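Local coordinates for fucolectin-related protein (Streptococcus pneumoniae, PDB 2J22), which probably binds fucose-containing glycans such as blood group antigens, as a calcium-containing carbohydrate-binding module of a pneumococcal virulence factor, at residues A[74-79]-A[110-115]; A[89-94]-A[104-109]. One frame throughout, in Å; residues are numbered along the deposited sequence.

Contact 1: residues A[74-79]-A[110-115]; sequences IIYNRT and ESNNLS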
ATOM      1  N   ILE A  74       3.602   5.233   5.322  1.00 25.56           N
ATOM      2  CA  ILE A  74       4.091   5.953   4.154  1.00 25.52           C
ATOM      3  C   ILE A  74       3.920   5.093   2.820  1.00 24.33           C
ATOM      4  O   ILE A  74       4.251   3.884   2.777  1.00 26.58           O
ATOM      5  CB  ILE A  74       5.556   6.504   4.347  1.00 25.74           C
ATOM      6  CG1 ILE A  74       5.798   7.096   5.732  1.00 27.08           C
ATOM      7  CG2 ILE A  74       5.844   7.570   3.317  1.00 23.65           C
ATOM      8  CD1 ILE A  74       7.297   7.588   5.980  1.00 27.02           C
ATOM      9  N   ILE A  75       3.260   5.699   1.838  1.00 24.92           N
ATOM     10  CA  ILE A  75       3.012   5.089   0.522  1.00 23.75           C
ATOM     11  C   ILE A  75       3.841   5.841  -0.539  1.00 23.98           C
ATOM     12  O   ILE A  75       3.769   7.066  -0.636  1.00 23.69           O
ATOM     13  CB  ILE A  75       1.513   5.150   0.170  1.00 24.06           C
ATOM     14  CG1 ILE A  75       0.710   4.235   1.108  1.00 23.45           C
ATOM     15  CG2 ILE A  75       1.248   4.797  -1.325  1.00 20.72           C
ATOM     16  CD1 ILE A  75      -0.675   4.779   1.396  1.00 25.35           C
ATOM     17  N   TYR A  76       4.644   5.097  -1.287  1.00 22.50           N
ATOM     18  CA  TYR A  76       5.525   5.614  -2.349  1.00 22.32           C
ATOM     19  C   TYR A  76       4.922   5.193  -3.679  1.00 23.08           C
ATOM     20  O   TYR A  76       4.581   4.032  -3.862  1.00 21.69           O
ATOM     21  CB  TYR A  76       6.936   5.058  -2.196  1.00 23.78           C
ATOM     22  CG  TYR A  76       7.686   5.749  -1.081  1.00 25.52           C
ATOM     23  CD1 TYR A  76       8.248   6.998  -1.296  1.00 30.50           C
ATOM     24  CD2 TYR A  76       7.756   5.206   0.214  1.00 27.76           C
ATOM     25  CE1 TYR A  76       8.887   7.692  -0.297  1.00 32.86           C
ATOM     26  CE2 TYR A  76       8.403   5.921   1.254  1.00 27.28           C
ATOM     27  CZ  TYR A  76       8.961   7.155   0.963  1.00 34.37           C
ATOM     28  OH  TYR A  76       9.649   7.865   1.904  1.00 38.55           O
ATOM     29  N   ASN A  77       4.636   6.162  -4.542  1.00 23.05           N
ATOM     30  CA  ASN A  77       4.012   5.862  -5.830  1.00 23.53           C
ATOM     31  C   ASN A  77       5.022   5.400  -6.891  1.00 22.66           C
ATOM     32  O   ASN A  77       6.213   5.651  -6.749  1.00 22.69           O
ATOM     33  CB  ASN A  77       3.367   7.167  -6.312  1.00 24.06           C
ATOM     34  CG  ASN A  77       2.314   6.959  -7.403  1.00 23.62           C
ATOM     35  OD1 ASN A  77       1.995   5.847  -7.779  1.00 24.61           O
ATOM     36  ND2 ASN A  77       1.754   8.078  -7.910  1.00 21.51           N
ATOM     37  N   ARG A  78       4.560   4.740  -7.947  1.00 22.79           N
ATOM     38  CA  ARG A  78       5.310   4.630  -9.185  1.00 23.30           C
ATOM     39  C   ARG A  78       5.698   6.055  -9.652  1.00 24.28           C
ATOM     40  O   ARG A  78       4.986   7.019  -9.343  1.00 23.98           O
ATOM     41  CB  ARG A  78       4.406   4.007 -10.267  1.00 23.68           C
ATOM     42  CG  ARG A  78       5.150   3.630 -11.595  1.00 23.95           C
ATOM     43  CD  ARG A  78       4.262   2.908 -12.630  1.00 21.79           C
ATOM     44  NE  ARG A  78       5.011   2.742 -13.893  1.00 22.11           N
ATOM     45  CZ  ARG A  78       4.471   2.206 -14.977  1.00 26.34           C
ATOM     46  NH1 ARG A  78       3.192   1.825 -14.952  1.00 26.22           N
ATOM     47  NH2 ARG A  78       5.175   2.100 -16.096  1.00 28.16           N
ATOM     48  N   THR A  79       6.831   6.177 -10.334  1.00 24.85           N
ATOM     49  CA  THR A  79       7.340   7.488 -10.783  1.00 27.02           C
ATOM     50  C   THR A  79       7.693   7.574 -12.293  1.00 28.18           C
ATOM     51  O   THR A  79       7.755   8.658 -12.835  1.00 31.24           O
ATOM     52  CB  THR A  79       8.591   7.942  -9.927  1.00 24.76           C
ATOM     53  OG1 THR A  79       9.665   7.024 -10.113  1.00 23.82           O
ATOM     54  CG2 THR A  79       8.325   7.921  -8.417  1.00 23.94           C
ATOM     55  N   GLU A 110       0.293  14.659  -4.606  1.00 45.07           N
ATOM     56  CA  GLU A 110       1.004  15.704  -5.330  1.00 45.34           C
ATOM     57  C   GLU A 110       2.469  15.402  -5.576  1.00 45.11           C
ATOM     58  O   GLU A 110       3.046  15.848  -6.593  1.00 45.56           O
ATOM     59  CB  GLU A 110       0.879  17.012  -4.600  1.00 46.07           C
ATOM     60  CG  GLU A 110      -0.378  17.748  -5.011  1.00 45.93           C
ATOM     61  CD  GLU A 110      -0.492  19.057  -4.297  1.00 47.82           C
ATOM     62  OE1 GLU A 110      -1.642  19.515  -4.152  1.00 47.90           O
ATOM     63  OE2 GLU A 110       0.558  19.621  -3.884  1.00 44.62           O
ATOM     64  N   SER A 111       3.092  14.681  -4.648  1.00 43.69           N
ATOM     65  CA  SER A 111       4.491  14.299  -4.852  1.00 42.57           C
ATOM     66  C   SER A 111       4.527  12.808  -5.061  1.00 41.02           C
ATOM     67  O   SER A 111       3.481  12.187  -5.178  1.00 41.61           O
ATOM     68  CB  SER A 111       5.390  14.717  -3.674  1.00 42.92           C
ATOM     69  OG  SER A 111       4.853  14.271  -2.450  1.00 45.02           O
ATOM     70  N   ASN A 112       5.716  12.227  -5.106  1.00 38.99           N
ATOM     71  CA  ASN A 112       5.795  10.796  -5.300  1.00 36.69           C
ATOM     72  C   ASN A 112       5.412   9.988  -4.057  1.00 35.59           C
ATOM     73  O   ASN A 112       5.565   8.797  -4.063  1.00 32.43           O
ATOM     74  CB  ASN A 112       7.154  10.362  -5.873  1.00 36.69           C
ATOM     75  CG  ASN A 112       8.340  10.627  -4.919  1.00 38.84           C
ATOM     76  OD1 ASN A 112       8.188  10.751  -3.680  1.00 38.71           O
ATOM     77  ND2 ASN A 112       9.542  10.705  -5.509  1.00 38.50           N
ATOM     78  N   ASN A 113       4.903  10.643  -3.011  1.00 34.65           N
ATOM     79  CA  ASN A 113       4.584   9.945  -1.765  1.00 35.73           C
ATOM     80  C   ASN A 113       3.531  10.621  -0.863  1.00 35.16           C
ATOM     81  O   ASN A 113       3.245  11.811  -1.017  1.00 35.53           O
ATOM     82  CB  ASN A 113       5.864   9.584  -1.000  1.00 35.42           C
ATOM     83  CG  ASN A 113       6.446  10.770  -0.241  1.00 38.70           C
ATOM     84  OD1 ASN A 113       7.229  11.542  -0.778  1.00 42.17           O
ATOM     85  ND2 ASN A 113       6.035  10.923   1.001  1.00 40.45           N
ATOM     86  N   LEU A 114       2.955   9.844   0.065  1.00 34.82           N
ATOM     87  CA  LEU A 114       2.012  10.362   1.062  1.00 34.35           C
ATOM     88  C   LEU A 114       2.261   9.722   2.417  1.00 34.54           C
ATOM     89  O   LEU A 114       2.421   8.524   2.520  1.00 32.98           O
ATOM     90  CB  LEU A 114       0.564  10.185   0.624  1.00 33.95           C
ATOM     91  CG  LEU A 114      -0.546   9.901   1.641  1.00 36.11           C
ATOM     92  CD1 LEU A 114      -1.343  11.115   1.974  1.00 34.57           C
ATOM     93  CD2 LEU A 114      -1.488   8.769   1.158  1.00 33.56           C
ATOM     94  N   SER A 115       2.299  10.555   3.449  1.00 35.01           N
ATOM     95  CA  SER A 115       2.546  10.113   4.803  1.00 36.03           C
ATOM     96  C   SER A 115       1.255  10.287   5.588  1.00 36.62           C
ATOM     97  O   SER A 115       0.554  11.279   5.430  1.00 37.19           O
ATOM     98  CB  SER A 115       3.712  10.891   5.443  1.00 36.81           C
ATOM     99  OG  SER A 115       4.327  10.136   6.491  1.00 39.25           O
TER
HETATM  100  O   HOH W   1       2.599  10.756  -7.317  1.00 31.17           O
HETATM  101  O   HOH W   2       7.962   6.775  -5.156  1.00 38.07           O

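Contact 2: residues A[89-94]-A[104-109]; sequences FDIIIY and QHIDSL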
ATOM      1  N   PHE A  89      -8.504   6.895  -4.028  1.00 26.11           N
ATOM      2  CA  PHE A  89      -8.351   5.578  -3.432  1.00 25.58           C
ATOM      3  C   PHE A  89      -8.673   5.527  -1.966  1.00 26.55           C
ATOM      4  O   PHE A  89      -8.722   6.526  -1.304  1.00 27.61           O
ATOM      5  CB  PHE A  89      -6.966   4.913  -3.766  1.00 24.55           C
ATOM      6  CG  PHE A  89      -5.783   5.587  -3.144  1.00 25.15           C
ATOM      7  CD1 PHE A  89      -5.301   5.177  -1.897  1.00 24.35           C
ATOM      8  CD2 PHE A  89      -5.123   6.637  -3.815  1.00 23.66           C
ATOM      9  CE1 PHE A  89      -4.140   5.818  -1.274  1.00 24.05           C
ATOM     10  CE2 PHE A  89      -4.025   7.247  -3.267  1.00 25.94           C
ATOM     11  CZ  PHE A  89      -3.497   6.857  -2.002  1.00 26.65           C
ATOM     12  N   ASP A  90      -8.891   4.316  -1.440  1.00 26.98           N
ATOM     13  CA  ASP A  90      -9.071   4.180  -0.020  1.00 26.04           C
ATOM     14  C   ASP A  90      -7.942   3.389   0.613  1.00 26.42           C
ATOM     15  O   ASP A  90      -7.430   2.401   0.017  1.00 25.14           O
ATOM     16  CB  ASP A  90     -10.375   3.439   0.260  1.00 27.58           C
ATOM     17  CG  ASP A  90     -11.580   4.261  -0.048  1.00 28.09           C
ATOM     18  OD1 ASP A  90     -11.595   5.512   0.230  1.00 27.00           O
ATOM     19  OD2 ASP A  90     -12.563   3.727  -0.563  1.00 31.21           O
ATOM     20  N   ILE A  91      -7.583   3.825   1.814  1.00 24.32           N
ATOM     21  CA  ILE A  91      -6.717   3.078   2.735  1.00 25.33           C
ATOM     22  C   ILE A  91      -7.659   2.557   3.810  1.00 25.87           C
ATOM     23  O   ILE A  91      -8.365   3.361   4.439  1.00 25.78           O
ATOM     24  CB  ILE A  91      -5.660   4.032   3.369  1.00 25.46           C
ATOM     25  CG1 ILE A  91      -4.804   4.684   2.280  1.00 25.40           C
ATOM     26  CG2 ILE A  91      -4.846   3.318   4.488  1.00 20.81           C
ATOM     27  CD1 ILE A  91      -3.830   5.732   2.761  1.00 25.60           C
ATOM     28  N   ILE A  92      -7.655   1.233   4.027  1.00 23.81           N
ATOM     29  CA  ILE A  92      -8.531   0.596   4.980  1.00 25.51           C
ATOM     30  C   ILE A  92      -7.695  -0.235   5.929  1.00 25.63           C
ATOM     31  O   ILE A  92      -6.920  -1.077   5.480  1.00 27.55           O
ATOM     32  CB  ILE A  92      -9.563  -0.368   4.283  1.00 24.60           C
ATOM     33  CG1 ILE A  92     -10.123   0.221   2.972  1.00 22.91           C
ATOM     34  CG2 ILE A  92     -10.716  -0.601   5.239  1.00 25.65           C
ATOM     35  CD1 ILE A  92     -10.717  -0.791   1.994  1.00 28.85           C
ATOM     36  N   ILE A  93      -7.872  -0.034   7.224  1.00 25.02           N
ATOM     37  CA  ILE A  93      -7.133  -0.823   8.255  1.00 25.73           C
ATOM     38  C   ILE A  93      -8.106  -1.699   8.995  1.00 25.13           C
ATOM     39  O   ILE A  93      -9.183  -1.260   9.365  1.00 24.89           O
ATOM     40  CB  ILE A  93      -6.318   0.132   9.197  1.00 27.10           C
ATOM     41  CG1 ILE A  93      -5.507   1.143   8.323  1.00 27.64           C
ATOM     42  CG2 ILE A  93      -5.455  -0.679  10.240  1.00 24.33           C
ATOM     43  CD1 ILE A  93      -4.263   1.760   8.953  1.00 28.09           C
ATOM     44  N   TYR A  94      -7.741  -2.975   9.198  1.00 26.33           N
ATOM     45  CA  TYR A  94      -8.637  -3.924   9.845  1.00 26.08           C
ATOM     46  C   TYR A  94      -8.024  -4.472  11.131  1.00 26.77           C
ATOM     47  O   TYR A  94      -6.789  -4.507  11.245  1.00 26.34           O
ATOM     48  CB  TYR A  94      -8.926  -5.109   8.922  1.00 25.69           C
ATOM     49  CG  TYR A  94      -9.328  -4.778   7.508  1.00 26.81           C
ATOM     50  CD1 TYR A  94     -10.700  -4.742   7.125  1.00 27.07           C
ATOM     51  CD2 TYR A  94      -8.348  -4.536   6.508  1.00 23.80           C
ATOM     52  CE1 TYR A  94     -11.081  -4.423   5.795  1.00 24.14           C
ATOM     53  CE2 TYR A  94      -8.725  -4.253   5.183  1.00 23.62           C
ATOM     54  CZ  TYR A  94     -10.088  -4.177   4.846  1.00 25.26           C
ATOM     55  OH  TYR A  94     -10.424  -3.929   3.532  1.00 26.89           O
ATOM     56  N   GLN A 104      -9.531   5.783   5.221  1.00 34.50           N
ATOM     57  CA  GLN A 104      -9.263   7.129   4.721  1.00 35.33           C
ATOM     58  C   GLN A 104      -9.254   7.207   3.192  1.00 34.85           C
ATOM     59  O   GLN A 104      -8.611   6.393   2.495  1.00 34.69           O
ATOM     60  CB  GLN A 104      -7.970   7.680   5.314  1.00 35.32           C
ATOM     61  CG  GLN A 104      -7.230   8.637   4.456  1.00 40.70           C
ATOM     62  CD  GLN A 104      -7.168  10.039   5.001  1.00 47.45           C
ATOM     63  OE1 GLN A 104      -6.102  10.488   5.451  1.00 48.71           O
ATOM     64  NE2 GLN A 104      -8.296  10.756   4.940  1.00 48.63           N
ATOM     65  N   HIS A 105      -9.947   8.208   2.669  1.00 34.99           N
ATOM     66  CA  HIS A 105     -10.041   8.357   1.241  1.00 34.44           C
ATOM     67  C   HIS A 105      -9.004   9.334   0.757  1.00 34.82           C
ATOM     68  O   HIS A 105      -8.838  10.394   1.366  1.00 34.98           O
ATOM     69  CB  HIS A 105     -11.398   8.872   0.812  1.00 35.22           C
ATOM     70  CG  HIS A 105     -11.539   8.868  -0.666  1.00 33.52           C
ATOM     71  ND1 HIS A 105     -11.862   7.731  -1.357  1.00 34.94           N
ATOM     72  CD2 HIS A 105     -11.261   9.807  -1.594  1.00 34.29           C
ATOM     73  CE1 HIS A 105     -11.875   7.997  -2.653  1.00 37.64           C
ATOM     74  NE2 HIS A 105     -11.502   9.248  -2.822  1.00 30.90           N
ATOM     75  N   ILE A 106      -8.320   8.989  -0.337  1.00 33.84           N
ATOM     76  CA  ILE A 106      -7.315   9.866  -0.931  1.00 33.50           C
ATOM     77  C   ILE A 106      -7.713  10.290  -2.343  1.00 34.53           C
ATOM     78  O   ILE A 106      -7.990   9.477  -3.206  1.00 33.58           O
ATOM     79  CB  ILE A 106      -5.882   9.214  -0.918  1.00 33.69           C
ATOM     80  CG1 ILE A 106      -5.483   8.723   0.495  1.00 31.93           C
ATOM     81  CG2 ILE A 106      -4.811  10.157  -1.581  1.00 30.83           C
ATOM     82  CD1 ILE A 106      -5.125   9.859   1.522  1.00 29.49           C
ATOM     83  N   ASP A 107      -7.728  11.596  -2.579  1.00 36.94           N
ATOM     84  CA  ASP A 107      -8.125  12.115  -3.873  1.00 38.71           C
ATOM     85  C   ASP A 107      -6.948  11.965  -4.829  1.00 40.21           C
ATOM     86  O   ASP A 107      -7.075  11.345  -5.887  1.00 40.74           O
ATOM     87  CB  ASP A 107      -8.579  13.589  -3.752  1.00 39.68           C
ATOM     88  CG  ASP A 107      -9.797  13.770  -2.802  1.00 42.38           C
ATOM     89  OD1 ASP A 107     -10.783  12.991  -2.876  1.00 45.42           O
ATOM     90  OD2 ASP A 107      -9.858  14.680  -1.937  1.00 45.31           O
ATOM     91  N   SER A 108      -5.796  12.503  -4.445  1.00 40.79           N
ATOM     92  CA  SER A 108      -4.606  12.396  -5.276  1.00 41.33           C
ATOM     93  C   SER A 108      -3.335  12.679  -4.479  1.00 41.73           C
ATOM     94  O   SER A 108      -3.378  13.230  -3.378  1.00 41.03           O
ATOM     95  CB  SER A 108      -4.694  13.319  -6.511  1.00 41.60           C
ATOM     96  OG  SER A 108      -4.574  14.681  -6.135  1.00 38.49           O
ATOM     97  N   LEU A 109      -2.210  12.262  -5.054  1.00 42.15           N
ATOM     98  CA  LEU A 109      -0.895  12.551  -4.505  1.00 42.87           C
ATOM     99  C   LEU A 109      -0.354  13.732  -5.289  1.00 43.68           C
ATOM    100  O   LEU A 109      -0.523  13.802  -6.510  1.00 44.93           O
ATOM    101  CB  LEU A 109       0.035  11.364  -4.732  1.00 42.11           C
ATOM    102  CG  LEU A 109       0.191  10.354  -3.620  1.00 40.25           C
ATOM    103  CD1 LEU A 109      -1.109   9.660  -3.316  1.00 37.11           C
ATOM    104  CD2 LEU A 109       1.267   9.321  -4.002  1.00 37.33           C
TER

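Contact 1: residues A[74-79]-A[110-115]
The carbonyl oxygen of Asn-112 is gripped by the amide of Asn-77, N to O 2.8 Å with an N-H...O angle of 168°, and takes a second, weak bond from a water. That water also donates to Asn-77 O at 2.6 Å, bridging the two residues. A second water spans Asn-77 ND2 and Ser-111 O; the same ND2 has its protein partner in Ile-83 O, which helps to hold the amide group in place. Further in, Ile-75 and Leu-114 form an antiparallel hydrogen-bonded pair, Ile-75 N to Leu-114 O and Leu-114 N to Ile-75 O, 3.0 Å each. On one face of the sheet Ile-75 CD1 meets Leu-114 CD2 at 4.1 Å, the two side chains running side by side. On the other face, a chi1 of -76° keeps CG of Tyr-76 beside its backbone N, and the ring lies alongside Asn-113: CD1 of the tyrosine is 3.5 Å from CB of Asn-113. Ile-74 sets its CG1 against Ser-115 OG at 3.5 Å on that same face. Ile-74 and Tyr-76 use their outer backbone groups to bind strand 139-146, so strand 67-77 is bonded on both flanks, as expected of an inner strand in the antiparallel beta-sandwich of a galactose-binding-like domain.

Contact 2: residues A[89-94]-A[104-109]
A beta hairpin built from strands 89-94 and 100-108 holds this contact, at the margin of one antiparallel sheet. Phe-89 with Ile-106 and Ile-91 with Gln-104 are the hydrogen-bonded pairs, with the non-hydrogen-bonded pair Asp-90 and His-105 between them; the shortest rung runs from Ile-106 N to Phe-89 O, 2.7 Å and almost straight at 173°. On the inward face the phenyl ring of Phe-89 lies over Ile-106. Its chi1 of 68° puts CG between the backbone N and the carbonyl carbon and swings the ring across the neighbouring strand, where Ile-106 CB sits 3.6 Å from the ring centroid in a CH-pi contact. Leu-109 CD1 comes to the edge of the same ring, 3.8 Å from Phe-89 CE2, while Ile-91 CD1 touches Ile-106 CG1 from another side. The opposite face is polar: His-105 ND1 donates to Asp-90 OD1 at 2.7 Å, reaching the oxygen from above the carboxylate, whose plane stands 71° from that of the imidazole. Asp-90 OD2 forms a salt bridge with Arg-131. Holding both carboxylate oxygens in this way fixes the rotation of the buried Asp-90, and the arginine and imidazole together probably stabilise its negative charge.

How the contacts relate
Contact 1 and contact 2 belong to different sheets, which meet through their inward faces: Ile-75 CD1 packs on Ile-91 CD1 at 3.6 Å, and Leu-114 CD2 on Ile-106 CD1 at 3.8 Å. The chain passes from strand 67-77 of contact 1 to both strands of contact 2 and back to strand 113-118, so Leu-109 and Glu-110 adjoin where it changes sheets. Contact 2 is the more buried, with four of seven touching residues buried and none exposed, against two and three of nine in contact 1. Contact 1 ends in waters linking Asn-77 to the carbonyls of Ser-111 and, weakly, Asn-112; contact 2 backs an inward aromatic-aliphatic cluster with a histidine-aspartate hydrogen bond on the other face.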